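PDB 2OZT: o-succinylbenzoate synthase from Synechococcus elongatus, which catalyses the dehydration of 2-succinyl-6-hydroxy-2,4-cyclohexadiene-1-carboxylate to 2-succinylbenzoate, a divalent-metal-dependent step on the route to phylloquinone. Local coordinates for residues W128-V139 with L158-N169; A177-D185 with L210-I218. All blocks are in the same frame, centred on the assembly; numbering follows the deposited sequence. Where two conformers were deposited one is given.

Contact 1 (W128-V139 with L158-N169); sequences WQRGQTTFKWKV and LPPGAKLRLDAN. With NA (sodium ion), chain D; PO4 (phosphate ion), chain B.
Parallel strands 134-138 and 163-167 are zipped from Thr-133 to Val-139 by six backbone hydrogen bonds, among them Arg-165 N to Phe-135 O (2.8 Å) and Asp-167 N to Trp-137 O (2.9 Å). At the metal end, Lys-136 NZ forms a salt bridge with Asp-167 OD2 (3.0 Å), meeting it on the anti side of the carboxylate; the lysine chain runs anti at chi1 and chi2, then bends at chi3 (75°) to reach it. Asp-167 OD1 coordinates the sodium ion at 2.5 Å, with Asp-221 and Glu-222 completing the protein ligands. An Asx turn brings Asn-169 N to the same oxygen. Lys-138, the predicted proton donor, extends from the same face as Lys-136 and Asp-167. On that face too, Arg-165 NH2 donates at the guanidinium edge to O2 of a phosphate ion (2.7 Å), probably from the crystallisation liquor, while Thr-134 CG2 lies over one guanidinium face, 3.5 Å from Arg-165 NE. Apolar packing begins where Pro-159 CG sits over the six-membered ring of Trp-128, 3.7 Å from its centroid, a CH-pi contact. On the sheet face opposite Lys-136 and Asp-167, Trp-137 CE3 meets Leu-166 CD2 at 3.8 Å. Helix 144-157 connects the strands as a beta-alpha-beta crossover and packs on Trp-137 and Leu-164; strands 112-114 and 192-196 flank the pair.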
loop_
_atom_site.group_PDB
_atom_site.type_symbol
_atom_site.label_atom_id
_atom_site.label_comp_id
_atom_site.label_asym_id
_atom_site.label_seq_id
_atom_site.Cartn_x
_atom_site.Cartn_y
_atom_site.Cartn_z
ATOM N N TRP A 128 18.710 6.906 -7.263
ATOM C CA TRP A 128 19.281 8.074 -6.597
ATOM C C TRP A 128 19.450 9.224 -7.595
ATOM O O TRP A 128 19.090 10.393 -7.312
ATOM C CB TRP A 128 20.615 7.672 -5.958
ATOM C CG TRP A 128 21.185 8.783 -5.118
ATOM C CD1 TRP A 128 21.985 9.813 -5.571
ATOM C CD2 TRP A 128 20.959 9.037 -3.733
ATOM N NE1 TRP A 128 22.295 10.656 -4.537
ATOM C CE2 TRP A 128 21.686 10.202 -3.390
ATOM C CE3 TRP A 128 20.277 8.350 -2.712
ATOM C CZ2 TRP A 128 21.708 10.716 -2.082
ATOM C CZ3 TRP A 128 20.283 8.866 -1.432
ATOM C CH2 TRP A 128 21.016 10.028 -1.112
ATOM N N GLN A 129 19.986 8.893 -8.756
ATOM C CA GLN A 129 20.240 9.941 -9.764
ATOM C C GLN A 129 18.979 10.534 -10.359
ATOM O O GLN A 129 19.077 11.582 -11.051
ATOM C CB GLN A 129 21.208 9.395 -10.841
ATOM C CG GLN A 129 22.594 9.134 -10.257
ATOM C CD GLN A 129 23.515 8.446 -11.236
ATOM O OE1 GLN A 129 23.367 8.608 -12.451
ATOM N NE2 GLN A 129 24.511 7.708 -10.713
ATOM N N ARG A 130 17.823 9.899 -10.112
ATOM C CA ARG A 130 16.504 10.462 -10.487
ATOM C C ARG A 130 15.766 11.018 -9.257
ATOM O O ARG A 130 14.558 11.288 -9.306
ATOM C CB ARG A 130 15.656 9.402 -11.184
ATOM C CG ARG A 130 16.286 8.811 -12.452
ATOM C CD ARG A 130 16.635 9.835 -13.557
ATOM N NE ARG A 130 17.047 9.148 -14.794
ATOM C CZ ARG A 130 16.231 8.820 -15.796
ATOM N NH1 ARG A 130 14.935 9.147 -15.759
ATOM N NH2 ARG A 130 16.720 8.177 -16.860
ATOM N N GLY A 131 16.497 11.204 -8.171
ATOM C CA GLY A 131 16.032 11.931 -6.992
ATOM C C GLY A 131 15.337 11.115 -5.921
ATOM O O GLY A 131 14.796 11.695 -4.972
ATOM N N GLN A 132 15.392 9.778 -6.025
ATOM C CA GLN A 132 14.833 8.931 -4.936
ATOM C C GLN A 132 15.906 8.657 -3.908
ATOM O O GLN A 132 16.986 8.215 -4.269
ATOM C CB GLN A 132 14.279 7.644 -5.524
ATOM C CG GLN A 132 13.124 7.898 -6.484
ATOM C CD GLN A 132 12.683 6.634 -7.104
ATOM O OE1 GLN A 132 13.204 6.205 -8.150
ATOM N NE2 GLN A 132 11.714 6.008 -6.478
ATOM N N THR A 133 15.589 8.884 -2.638
ATOM C CA THR A 133 16.598 8.842 -1.578
ATOM C C THR A 133 16.223 7.851 -0.488
ATOM O O THR A 133 17.019 7.626 0.428
ATOM C CB THR A 133 16.866 10.245 -0.978
ATOM O OG1 THR A 133 15.638 10.779 -0.493
ATOM C CG2 THR A 133 17.492 11.145 -2.042
ATOM N N THR A 134 15.034 7.245 -0.596
ATOM C CA THR A 134 14.623 6.175 0.335
ATOM C C THR A 134 14.448 4.932 -0.483
ATOM O O THR A 134 13.935 4.980 -1.617
ATOM C CB THR A 134 13.276 6.523 0.987
ATOM O OG1 THR A 134 13.465 7.711 1.774
ATOM C CG2 THR A 134 12.780 5.414 1.892
ATOM N N PHE A 135 14.920 3.809 0.075
ATOM C CA PHE A 135 14.963 2.533 -0.625
ATOM C C PHE A 135 14.339 1.451 0.226
ATOM O O PHE A 135 14.365 1.556 1.451
ATOM C CB PHE A 135 16.440 2.137 -0.865
ATOM C CG PHE A 135 17.156 3.114 -1.759
ATOM C CD1 PHE A 135 17.125 2.957 -3.123
ATOM C CD2 PHE A 135 17.795 4.210 -1.215
ATOM C CE1 PHE A 135 17.750 3.879 -3.965
ATOM C CE2 PHE A 135 18.443 5.144 -2.055
ATOM C CZ PHE A 135 18.374 4.987 -3.437
ATOM N N LYS A 136 13.834 0.420 -0.430
ATOM C CA LYS A 136 13.363 -0.779 0.310
ATOM C C LYS A 136 13.984 -1.987 -0.330
ATOM O O LYS A 136 13.838 -2.192 -1.535
ATOM C CB LYS A 136 11.832 -0.897 0.254
ATOM C CG LYS A 136 11.329 -2.122 1.102
ATOM C CD LYS A 136 9.787 -2.179 1.202
ATOM C CE LYS A 136 9.157 -2.659 -0.080
ATOM N NZ LYS A 136 7.740 -3.162 0.043
ATOM N N TRP A 137 14.732 -2.758 0.468
ATOM C CA TRP A 137 15.436 -3.938 -0.040
ATOM C C TRP A 137 14.802 -5.193 0.548
ATOM O O TRP A 137 14.504 -5.242 1.749
ATOM C CB TRP A 137 16.908 -3.857 0.399
ATOM C CG TRP A 137 17.779 -5.037 -0.035
ATOM C CD1 TRP A 137 17.767 -5.660 -1.251
ATOM C CD2 TRP A 137 18.772 -5.687 0.754
ATOM N NE1 TRP A 137 18.698 -6.690 -1.257
ATOM C CE2 TRP A 137 19.313 -6.728 -0.037
ATOM C CE3 TRP A 137 19.253 -5.503 2.063
ATOM C CZ2 TRP A 137 20.340 -7.583 0.428
ATOM C CZ3 TRP A 137 20.267 -6.377 2.531
ATOM C CH2 TRP A 137 20.794 -7.400 1.704
ATOM N N LYS A 138 14.589 -6.187 -0.302
ATOM C CA LYS A 138 14.005 -7.463 0.101
ATOM C C LYS A 138 15.038 -8.315 0.790
ATOM O O LYS A 138 16.134 -8.533 0.249
ATOM C CB LYS A 138 13.479 -8.177 -1.156
ATOM C CG LYS A 138 12.603 -9.374 -0.886
ATOM C CD LYS A 138 12.118 -9.984 -2.196
ATOM C CE LYS A 138 11.014 -10.990 -1.944
ATOM N NZ LYS A 138 10.531 -11.497 -3.276
ATOM N N VAL A 139 14.680 -8.756 2.003
ATOM C CA VAL A 139 15.517 -9.675 2.789
ATOM C C VAL A 139 14.722 -10.931 3.153
ATOM O O VAL A 139 13.522 -11.069 2.862
ATOM C CB VAL A 139 16.122 -9.006 4.034
ATOM C CG1 VAL A 139 17.034 -7.863 3.646
ATOM C CG2 VAL A 139 14.997 -8.443 4.928
ATOM N N LEU A 158 25.813 3.691 0.051
ATOM C CA LEU A 158 24.726 4.673 -0.122
ATOM C C LEU A 158 25.199 6.064 0.247
ATOM O O LEU A 158 25.947 6.243 1.204
ATOM C CB LEU A 158 23.507 4.290 0.728
ATOM C CG LEU A 158 22.684 3.106 0.210
ATOM C CD1 LEU A 158 21.696 2.674 1.294
ATOM C CD2 LEU A 158 21.909 3.535 -1.012
ATOM N N PRO A 159 24.777 7.085 -0.515
ATOM C CA PRO A 159 25.281 8.439 -0.196
ATOM C C PRO A 159 24.707 9.009 1.085
ATOM O O PRO A 159 23.660 8.547 1.572
ATOM C CB PRO A 159 24.785 9.290 -1.383
ATOM C CG PRO A 159 24.462 8.297 -2.475
ATOM C CD PRO A 159 23.922 7.091 -1.718
ATOM N N PRO A 160 25.335 10.060 1.625
ATOM C CA PRO A 160 24.759 10.776 2.758
ATOM C C PRO A 160 23.331 11.197 2.489
ATOM O O PRO A 160 23.012 11.734 1.382
ATOM C CB PRO A 160 25.643 12.028 2.883
ATOM C CG PRO A 160 26.945 11.617 2.259
ATOM C CD PRO A 160 26.635 10.632 1.177
ATOM N N GLY A 161 22.480 10.938 3.477
ATOM C CA GLY A 161 21.067 11.304 3.352
ATOM C C GLY A 161 20.175 10.157 2.910
ATOM O O GLY A 161 18.949 10.304 2.911
ATOM N N ALA A 162 20.763 9.035 2.464
ATOM C CA ALA A 162 19.969 7.856 2.099
ATOM C C ALA A 162 19.200 7.284 3.311
ATOM O O ALA A 162 19.676 7.311 4.450
ATOM C CB ALA A 162 20.871 6.759 1.448
ATOM N N LYS A 163 18.050 6.690 3.027
ATOM C CA LYS A 163 17.294 5.940 4.047
ATOM C C LYS A 163 16.966 4.575 3.478
ATOM O O LYS A 163 16.730 4.447 2.294
ATOM C CB LYS A 163 15.993 6.664 4.403
ATOM C CG LYS A 163 16.201 7.976 5.207
ATOM C CD LYS A 163 16.666 7.650 6.655
ATOM C CE LYS A 163 16.857 8.929 7.487
ATOM N NZ LYS A 163 15.564 9.528 7.950
ATOM N N LEU A 164 16.993 3.526 4.314
ATOM C CA LEU A 164 16.812 2.166 3.830
ATOM C C LEU A 164 15.820 1.399 4.710
ATOM O O LEU A 164 15.931 1.430 5.942
ATOM C CB LEU A 164 18.199 1.485 3.863
ATOM C CG LEU A 164 18.164 0.037 3.437
ATOM C CD1 LEU A 164 17.681 -0.145 1.971
ATOM C CD2 LEU A 164 19.583 -0.526 3.687
ATOM N N ARG A 165 14.831 0.790 4.065
ATOM C CA ARG A 165 13.850 -0.101 4.696
ATOM C C ARG A 165 14.221 -1.529 4.348
ATOM O O ARG A 165 14.641 -1.785 3.200
ATOM C CB ARG A 165 12.440 0.233 4.142
ATOM C CG ARG A 165 11.981 1.671 4.390
ATOM C CD ARG A 165 10.863 2.048 3.463
ATOM N NE ARG A 165 10.512 3.443 3.736
ATOM C CZ ARG A 165 9.496 4.093 3.138
ATOM N NH1 ARG A 165 8.728 3.485 2.228
ATOM N NH2 ARG A 165 9.270 5.374 3.465
ATOM N N LEU A 166 14.112 -2.448 5.306
ATOM C CA LEU A 166 14.406 -3.853 5.017
ATOM C C LEU A 166 13.101 -4.628 5.060
ATOM O O LEU A 166 12.469 -4.674 6.116
ATOM C CB LEU A 166 15.360 -4.426 6.055
ATOM C CG LEU A 166 16.669 -3.661 6.174
ATOM C CD1 LEU A 166 17.519 -4.284 7.324
ATOM C CD2 LEU A 166 17.415 -3.634 4.859
ATOM N N ASP A 167 12.705 -5.270 3.971
ATOM C CA ASP A 167 11.419 -5.935 3.943
ATOM C C ASP A 167 11.588 -7.443 3.975
ATOM O O ASP A 167 12.006 -8.033 2.978
ATOM C CB ASP A 167 10.661 -5.502 2.684
ATOM C CG ASP A 167 9.199 -5.887 2.719
ATOM O OD1 ASP A 167 8.719 -6.556 3.685
ATOM O OD2 ASP A 167 8.440 -5.523 1.773
ATOM N N ALA A 168 11.209 -8.043 5.104
ATOM C CA ALA A 168 11.277 -9.482 5.212
ATOM C C ALA A 168 10.040 -10.218 4.713
ATOM O O ALA A 168 10.076 -11.465 4.549
ATOM C CB ALA A 168 11.568 -9.871 6.649
ATOM N N ASN A 169 8.922 -9.506 4.503
ATOM C CA ASN A 169 7.690 -10.138 4.025
ATOM C C ASN A 169 7.279 -11.347 4.841
ATOM O O ASN A 169 6.729 -12.318 4.315
ATOM C CB ASN A 169 7.778 -10.491 2.537
ATOM C CG ASN A 169 7.992 -9.276 1.688
ATOM O OD1 ASN A 169 9.090 -9.045 1.187
ATOM N ND2 ASN A 169 6.943 -8.471 1.544
HETATM NA NA NA D . 6.211 -6.565 4.014
HETATM P P PO4 B . 11.383 8.505 4.647
HETATM O O1 PO4 B . 11.112 8.973 3.251
HETATM O O2 PO4 B . 10.487 7.336 4.866
HETATM O O3 PO4 B . 12.843 8.053 4.713
HETATM O O4 PO4 B . 11.214 9.421 5.845
HETATM O O HOH W 1 16.014 9.694 2.294
HETATM O O HOH W 2 11.201 -11.026 1.462
#

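Contact 2 (A177-D185 with L210-I218); sequences ANRWFAWLD and LAQTVTTAI
Thr-215 OG1 donates to Asp-185 OD1 at 2.6 Å, the shortest polar bond between helix 174-187 and the segment 210-218, and in turn accepts a hydrogen bond from a water. These are neighbouring parts of the barrel domain of the enolase superfamily: the outer helix 174-187 packs against the end of helix 204-213 and the turn that leads into strand 218-220. The carboxylate oxygen is met on its anti side, with the hydroxyl 23° out of the carboxylate plane. Asp-185 has CG anti to the backbone N (chi1 -174°), which carries its carboxylate across to the threonine; the two side chains cross at about a right angle. The same water donates to Phe-181 O at 2.7 Å and is hydrogen-bonded to Thr-216 OG1, linking a helix carbonyl to two successive threonines of the turn.

Next to this polar edge, Phe-181 is the main apolar element. Val-214 CG2 lies over one face of its ring, displaced toward the rim, in a CH-pi contact 4.1 Å from the centroid, while Val-214 CG1 presses on Phe-181 CB at 3.7 Å. Thr-216 CB approaches the ring edge near its plane, and Ile-218 brings CG1 and CD1 to the far end of the ring. Val-195 of strand 192-196 also touches Phe-181 and Leu-184, tying the helix to the barrel wall. One helical turn before Val-214, Leu-210 spreads its two methyl groups between residues of helix 174-187: CD1 meets Ala-177 CB, and CD2 approaches Asn-178 OD1. At the end of the ring farthest from its backbone, Phe-181 CZ touches Ile-218 CD1 at 3.6 Å.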
loop_
_atom_site.group_PDB
_atom_site.type_symbol
_atom_site.label_atom_id
_atom_site.label_comp_id
_atom_site.label_asym_id
_atom_site.label_seq_id
_atom_site.Cartn_x
_atom_site.Cartn_y
_atom_site.Cartn_z
ATOM N N ALA A 177 14.724 -13.786 13.345
ATOM C CA ALA A 177 14.407 -12.382 13.534
ATOM C C ALA A 177 15.212 -11.832 14.699
ATOM O O ALA A 177 15.803 -10.755 14.630
ATOM C CB ALA A 177 12.906 -12.210 13.810
ATOM N N ASN A 178 15.241 -12.580 15.796
ATOM C CA ASN A 178 15.969 -12.115 16.950
ATOM C C ASN A 178 17.467 -11.911 16.685
ATOM O O ASN A 178 18.042 -10.907 17.120
ATOM C CB ASN A 178 15.715 -13.058 18.108
ATOM C CG ASN A 178 15.778 -12.358 19.405
ATOM O OD1 ASN A 178 14.759 -11.969 19.970
ATOM N ND2 ASN A 178 16.984 -12.138 19.884
ATOM N N ARG A 179 18.066 -12.847 15.934
ATOM C CA ARG A 179 19.494 -12.728 15.572
ATOM C C ARG A 179 19.722 -11.501 14.670
ATOM O O ARG A 179 20.687 -10.751 14.849
ATOM C CB ARG A 179 19.989 -14.001 14.904
ATOM C CG ARG A 179 20.127 -15.166 15.905
ATOM C CD ARG A 179 21.101 -16.263 15.412
ATOM N NE ARG A 179 20.802 -16.661 14.027
ATOM C CZ ARG A 179 19.781 -17.439 13.667
ATOM N NH1 ARG A 179 18.954 -17.935 14.578
ATOM N NH2 ARG A 179 19.584 -17.723 12.379
ATOM N N TRP A 180 18.790 -11.255 13.730
ATOM C CA TRP A 180 18.863 -10.070 12.881
ATOM C C TRP A 180 18.778 -8.764 13.650
ATOM O O TRP A 180 19.550 -7.830 13.412
ATOM C CB TRP A 180 17.723 -10.106 11.868
ATOM C CG TRP A 180 18.127 -10.503 10.470
ATOM C CD1 TRP A 180 17.868 -11.682 9.851
ATOM C CD2 TRP A 180 18.791 -9.676 9.516
ATOM N NE1 TRP A 180 18.343 -11.650 8.541
ATOM C CE2 TRP A 180 18.910 -10.423 8.322
ATOM C CE3 TRP A 180 19.267 -8.364 9.548
ATOM C CZ2 TRP A 180 19.524 -9.884 7.153
ATOM C CZ3 TRP A 180 19.900 -7.852 8.407
ATOM C CH2 TRP A 180 19.981 -8.595 7.228
ATOM N N PHE A 181 17.870 -8.694 14.619
ATOM C CA PHE A 181 17.775 -7.470 15.382
ATOM C C PHE A 181 19.002 -7.224 16.250
ATOM O O PHE A 181 19.379 -6.087 16.452
ATOM C CB PHE A 181 16.465 -7.402 16.174
ATOM C CG PHE A 181 15.279 -7.073 15.293
ATOM C CD1 PHE A 181 15.191 -5.818 14.709
ATOM C CD2 PHE A 181 14.293 -8.007 15.042
ATOM C CE1 PHE A 181 14.125 -5.508 13.856
ATOM C CE2 PHE A 181 13.234 -7.711 14.205
ATOM C CZ PHE A 181 13.163 -6.464 13.600
ATOM N N ALA A 182 19.618 -8.307 16.704
ATOM C CA ALA A 182 20.858 -8.181 17.525
ATOM C C ALA A 182 21.986 -7.690 16.618
ATOM O O ALA A 182 22.755 -6.787 17.002
ATOM C CB ALA A 182 21.204 -9.486 18.168
ATOM N N TRP A 183 22.070 -8.233 15.399
ATOM C CA TRP A 183 23.053 -7.756 14.418
ATOM C C TRP A 183 22.842 -6.288 14.093
ATOM O O TRP A 183 23.796 -5.499 14.013
ATOM C CB TRP A 183 22.973 -8.564 13.123
ATOM C CG TRP A 183 24.096 -8.264 12.144
ATOM C CD1 TRP A 183 25.268 -8.948 12.029
ATOM C CD2 TRP A 183 24.124 -7.246 11.137
ATOM N NE1 TRP A 183 26.027 -8.424 11.010
ATOM C CE2 TRP A 183 25.361 -7.366 10.455
ATOM C CE3 TRP A 183 23.237 -6.242 10.746
ATOM C CZ2 TRP A 183 25.735 -6.511 9.423
ATOM C CZ3 TRP A 183 23.607 -5.386 9.693
ATOM C CH2 TRP A 183 24.846 -5.535 9.040
ATOM N N LEU A 184 21.582 -5.894 13.909
ATOM C CA LEU A 184 21.294 -4.511 13.547
ATOM C C LEU A 184 21.648 -3.545 14.679
ATOM O O LEU A 184 22.067 -2.414 14.437
ATOM C CB LEU A 184 19.823 -4.344 13.120
ATOM C CG LEU A 184 19.479 -4.887 11.733
ATOM C CD1 LEU A 184 17.967 -5.028 11.578
ATOM C CD2 LEU A 184 20.011 -3.992 10.588
ATOM N N ASP A 185 21.468 -3.995 15.911
ATOM C CA ASP A 185 21.903 -3.188 17.056
ATOM C C ASP A 185 23.418 -2.946 17.019
ATOM O O ASP A 185 23.882 -1.832 17.282
ATOM C CB ASP A 185 21.483 -3.833 18.366
ATOM C CG ASP A 185 21.784 -2.956 19.543
ATOM O OD1 ASP A 185 21.164 -1.874 19.641
ATOM O OD2 ASP A 185 22.677 -3.337 20.337
ATOM N N LEU A 210 8.909 -8.158 20.049
ATOM C CA LEU A 210 10.087 -7.639 19.365
ATOM C C LEU A 210 10.019 -6.111 19.252
ATOM O O LEU A 210 10.969 -5.419 19.564
ATOM C CB LEU A 210 10.217 -8.236 17.955
ATOM C CG LEU A 210 10.774 -9.658 17.847
ATOM C CD1 LEU A 210 10.601 -10.153 16.410
ATOM C CD2 LEU A 210 12.247 -9.695 18.311
ATOM N N ALA A 211 8.896 -5.577 18.775
ATOM C CA ALA A 211 8.869 -4.135 18.620
ATOM C C ALA A 211 9.103 -3.396 19.928
ATOM O O ALA A 211 9.661 -2.310 19.937
ATOM C CB ALA A 211 7.562 -3.730 18.049
ATOM N N GLN A 212 8.596 -3.987 21.014
ATOM C CA GLN A 212 8.715 -3.375 22.342
ATOM C C GLN A 212 10.113 -3.511 22.965
ATOM O O GLN A 212 10.396 -2.879 23.974
ATOM C CB GLN A 212 7.680 -3.999 23.287
ATOM C CG GLN A 212 6.235 -3.618 22.900
ATOM C CD GLN A 212 5.187 -4.484 23.616
ATOM O OE1 GLN A 212 5.446 -5.637 23.963
ATOM N NE2 GLN A 212 4.003 -3.956 23.775
ATOM N N THR A 213 10.984 -4.286 22.340
ATOM C CA THR A 213 12.266 -4.552 22.998
ATOM C C THR A 213 13.500 -4.263 22.162
ATOM O O THR A 213 14.571 -3.978 22.720
ATOM C CB THR A 213 12.361 -6.012 23.447
ATOM O OG1 THR A 213 12.142 -6.881 22.334
ATOM C CG2 THR A 213 11.326 -6.314 24.514
ATOM N N VAL A 214 13.390 -4.330 20.843
ATOM C CA VAL A 214 14.585 -4.122 20.012
ATOM C C VAL A 214 14.809 -2.663 19.651
ATOM O O VAL A 214 13.861 -1.875 19.676
ATOM C CB VAL A 214 14.565 -4.981 18.724
ATOM C CG1 VAL A 214 14.325 -6.447 19.064
ATOM C CG2 VAL A 214 13.426 -4.509 17.768
ATOM N N THR A 215 16.029 -2.321 19.238
ATOM C CA THR A 215 16.423 -0.943 19.020
ATOM C C THR A 215 16.115 -0.398 17.621
ATOM O O THR A 215 16.185 0.804 17.408
ATOM C CB THR A 215 17.917 -0.727 19.357
ATOM O OG1 THR A 215 18.723 -1.668 18.631
ATOM C CG2 THR A 215 18.115 -0.984 20.851
ATOM N N THR A 216 15.774 -1.280 16.693
ATOM C CA THR A 216 15.436 -0.879 15.319
ATOM C C THR A 216 13.916 -0.894 15.178
ATOM O O THR A 216 13.282 -1.833 15.629
ATOM C CB THR A 216 16.018 -1.896 14.308
ATOM O OG1 THR A 216 17.449 -1.972 14.486
ATOM C CG2 THR A 216 15.728 -1.495 12.867
ATOM N N ALA A 217 13.365 0.142 14.538
ATOM C CA ALA A 217 11.927 0.214 14.331
ATOM C C ALA A 217 11.401 -0.913 13.452
ATOM O O ALA A 217 12.082 -1.389 12.559
ATOM C CB ALA A 217 11.501 1.575 13.728
ATOM N N ILE A 218 10.169 -1.297 13.695
ATOM C CA ILE A 218 9.521 -2.350 12.913
ATOM C C ILE A 218 8.259 -1.766 12.275
ATOM O O ILE A 218 7.566 -0.942 12.893
ATOM C CB ILE A 218 9.173 -3.573 13.805
ATOM C CG1 ILE A 218 10.457 -4.089 14.458
ATOM C CG2 ILE A 218 8.503 -4.675 13.000
ATOM C CD1 ILE A 218 10.219 -5.325 15.341
HETATM O O HOH W 3 17.971 -3.743 16.521
#

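Both contacts belong to the barrel domain and come in series along the chain, contact 1 closing before contact 2 opens, with centres about 19 Å apart. Contact 1 joins two adjacent strands of the seven-stranded parallel sheet; contact 2 lies in the outer layer and ends at strand 218-220, two places beyond strand 163-167, with strand 192-196 between. Strand 163-167 leads directly into helix 174-187, and Leu-166 CD1 touches Leu-184 CD2 at 4.1 Å, joining the two contacts. Contact 1 supplies the metal ligand Asp-167, whereas contact 2 packs the helical layer beside the strand that precedes Asp-221, another ligand of the same ion.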